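PF14_0633 protein (Plasmodium falciparum, PDB 3IGM) probably acts as a sequence-specific transcription factor, its AP2 domain binding cognate DNA as a domain-swapped dimer. Local coordinates at residues N41-K44 and E45-R48. Residues are numbered along the deposited sequence; the frame is centred on the assembly and turned at random.
Sequences NMDK and EKAR
Lys46 runs back along the helix surface toward Met42 and Asp43, one turn earlier. Its CB and CG each lie 3.6 Å from Met42 O, the oxygen that accepts the backbone bond from Lys46 N. CG stands anti to the carbonyl carbon (chi1 -81°), which directs the chain toward the preceding turn; the rest is extended. CD stays close to Met42 O and passes Asp43 OD1, and CE carries the chain to an ammonium tip near two side chains in roughly perpendicular directions. There Lys46 NZ is 4.2 Å from Met42 SD and 4.5 Å from Asp43 OD1, too far for a salt bridge, so any attraction is probably diffuse.

Four i to i+4 backbone bonds hold the two turns together, from the amides of Glu45, Lys46, Ala47 and Arg48 to the carbonyls of Asn41, Met42, Asp43 and Lys44. Spanning Lys46 and Ala47, Glu45 and Arg48 form a two-pronged, side-on salt bridge. Arg48 NE meets Glu45 OE1 at 2.9 Å, almost straight at 169° and near the guanidinium plane, while Arg48 NH2 reaches the syn lone pair of Glu45 OE2 at 2.8 Å by a bond more bent and tilted from that plane. Bends at chi2 of Glu45 and chi3 of Arg48 bring the two flat groups edge to edge, and the paired bonds restrict their rotation.

The buried methyl of Ala47 sits 3.3 Å from Asp43 O and packs on Trp20 of the second subunit. That indole also donates a hydrogen bond to Lys44 O, which serves both it and Arg48 N; Lys44 makes a cation-pi contact with Trp13 of the same neighbour. Helix 40-57 thus docks on the partner's three-stranded sheet, the AP2-domain pairing of sheet and C-terminal helix achieved here by domain swapping.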
ATOM      1  N   ASN A  41       1.733  -6.597  -5.236  1.00 52.13           N
ATOM      2  CA  ASN A  41       0.518  -7.091  -5.882  1.00 52.90           C
ATOM      3  C   ASN A  41      -0.095  -8.283  -5.143  1.00 53.11           C
ATOM      4  O   ASN A  41      -1.266  -8.231  -4.770  1.00 53.00           O
ATOM      5  CB  ASN A  41       0.791  -7.442  -7.347  1.00 53.16           C
ATOM      6  CG  ASN A  41       1.333  -6.264  -8.137  1.00 54.35           C
ATOM      7  OD1 ASN A  41       0.958  -5.107  -7.904  1.00 55.48           O
ATOM      8  ND2 ASN A  41       2.226  -6.551  -9.077  1.00 55.09           N
ATOM      9  N   MET A  42       0.710  -9.330  -4.920  1.00 53.41           N
ATOM     10  CA  MET A  42       0.291 -10.509  -4.143  1.00 53.71           C
ATOM     11  C   MET A  42      -0.344 -10.107  -2.813  1.00 53.30           C
ATOM     12  O   MET A  42      -1.483 -10.484  -2.514  1.00 53.29           O
ATOM     13  CB  MET A  42       1.479 -11.427  -3.829  1.00 54.10           C
ATOM     14  CG  MET A  42       2.077 -12.201  -4.989  1.00 56.04           C
ATOM     15  SD  MET A  42       2.794 -13.784  -4.447  1.00 59.84           S
ATOM     16  CE  MET A  42       3.894 -13.293  -3.112  1.00 59.08           C
ATOM     17  N   ASP A  43       0.404  -9.341  -2.020  1.00 52.82           N
ATOM     18  CA  ASP A  43      -0.008  -9.000  -0.657  1.00 52.55           C
ATOM     19  C   ASP A  43      -1.188  -8.026  -0.591  1.00 52.16           C
ATOM     20  O   ASP A  43      -1.980  -8.083   0.354  1.00 52.20           O
ATOM     21  CB  ASP A  43       1.187  -8.503   0.170  1.00 52.39           C
ATOM     22  CG  ASP A  43       2.181  -9.627   0.508  1.00 53.18           C
ATOM     23  OD1 ASP A  43       1.847 -10.828   0.327  1.00 52.65           O
ATOM     24  OD2 ASP A  43       3.305  -9.305   0.963  1.00 53.08           O
ATOM     25  N   LYS A  44      -1.306  -7.150  -1.591  1.00 51.64           N
ATOM     26  CA  LYS A  44      -2.456  -6.247  -1.693  1.00 51.29           C
ATOM     27  C   LYS A  44      -3.721  -7.051  -2.006  1.00 50.62           C
ATOM     28  O   LYS A  44      -4.770  -6.843  -1.388  1.00 50.24           O
ATOM     29  CB  LYS A  44      -2.228  -5.158  -2.755  1.00 51.41           C
ATOM     30  CG  LYS A  44      -3.345  -4.095  -2.828  1.00 51.47           C
ATOM     31  CD  LYS A  44      -3.035  -3.041  -3.892  1.00 52.70           C
ATOM     32  CE  LYS A  44      -4.190  -2.060  -4.068  1.00 54.42           C
ATOM     33  NZ  LYS A  44      -4.074  -1.290  -5.338  1.00 54.19           N
ATOM     34  N   GLU A  45      -3.598  -7.973  -2.958  1.00 50.00           N
ATOM     35  CA  GLU A  45      -4.689  -8.868  -3.324  1.00 49.68           C
ATOM     36  C   GLU A  45      -5.138  -9.773  -2.169  1.00 49.49           C
ATOM     37  O   GLU A  45      -6.344  -9.973  -1.973  1.00 49.51           O
ATOM     38  CB  GLU A  45      -4.323  -9.691  -4.569  1.00 49.65           C
ATOM     39  CG  GLU A  45      -5.426 -10.644  -5.069  1.00 49.49           C
ATOM     40  CD  GLU A  45      -6.815  -9.998  -5.102  1.00 50.16           C
ATOM     41  OE1 GLU A  45      -6.940  -8.818  -5.513  1.00 48.98           O
ATOM     42  OE2 GLU A  45      -7.785 -10.679  -4.707  1.00 50.45           O
ATOM     43  N   LYS A  46      -4.179 -10.303  -1.409  1.00 49.12           N
ATOM     44  CA  LYS A  46      -4.488 -11.121  -0.224  1.00 49.08           C
ATOM     45  C   LYS A  46      -5.171 -10.293   0.868  1.00 48.76           C
ATOM     46  O   LYS A  46      -6.056 -10.796   1.570  1.00 49.02           O
ATOM     47  CB  LYS A  46      -3.235 -11.813   0.327  1.00 49.08           C
ATOM     48  CG  LYS A  46      -2.861 -13.080  -0.424  1.00 50.16           C
ATOM     49  CD  LYS A  46      -1.428 -13.522  -0.136  1.00 51.85           C
ATOM     50  CE  LYS A  46      -1.015 -14.635  -1.084  1.00 52.55           C
ATOM     51  NZ  LYS A  46       0.454 -14.876  -1.077  1.00 53.87           N
ATOM     52  N   ALA A  47      -4.756  -9.031   0.997  1.00 48.05           N
ATOM     53  CA  ALA A  47      -5.395  -8.075   1.902  1.00 47.32           C
ATOM     54  C   ALA A  47      -6.830  -7.761   1.456  1.00 46.72           C
ATOM     55  O   ALA A  47      -7.711  -7.588   2.294  1.00 46.62           O
ATOM     56  CB  ALA A  47      -4.569  -6.789   2.000  1.00 47.24           C
ATOM     57  N   ARG A  48      -7.053  -7.697   0.141  1.00 46.11           N
ATOM     58  CA  ARG A  48      -8.381  -7.449  -0.415  1.00 45.52           C
ATOM     59  C   ARG A  48      -9.342  -8.600  -0.127  1.00 45.33           C
ATOM     60  O   ARG A  48     -10.500  -8.369   0.247  1.00 45.06           O
ATOM     61  CB  ARG A  48      -8.317  -7.193  -1.919  1.00 45.60           C
ATOM     62  CG  ARG A  48      -9.604  -6.583  -2.466  1.00 45.62           C
ATOM     63  CD  ARG A  48      -9.622  -6.547  -3.979  1.00 45.84           C
ATOM     64  NE  ARG A  48      -9.527  -7.882  -4.561  1.00 46.22           N
ATOM     65  CZ  ARG A  48     -10.568  -8.673  -4.831  1.00 45.60           C
ATOM     66  NH1 ARG A  48     -11.811  -8.272  -4.575  1.00 44.10           N
ATOM     67  NH2 ARG A  48     -10.360  -9.871  -5.364  1.00 43.32           N
TER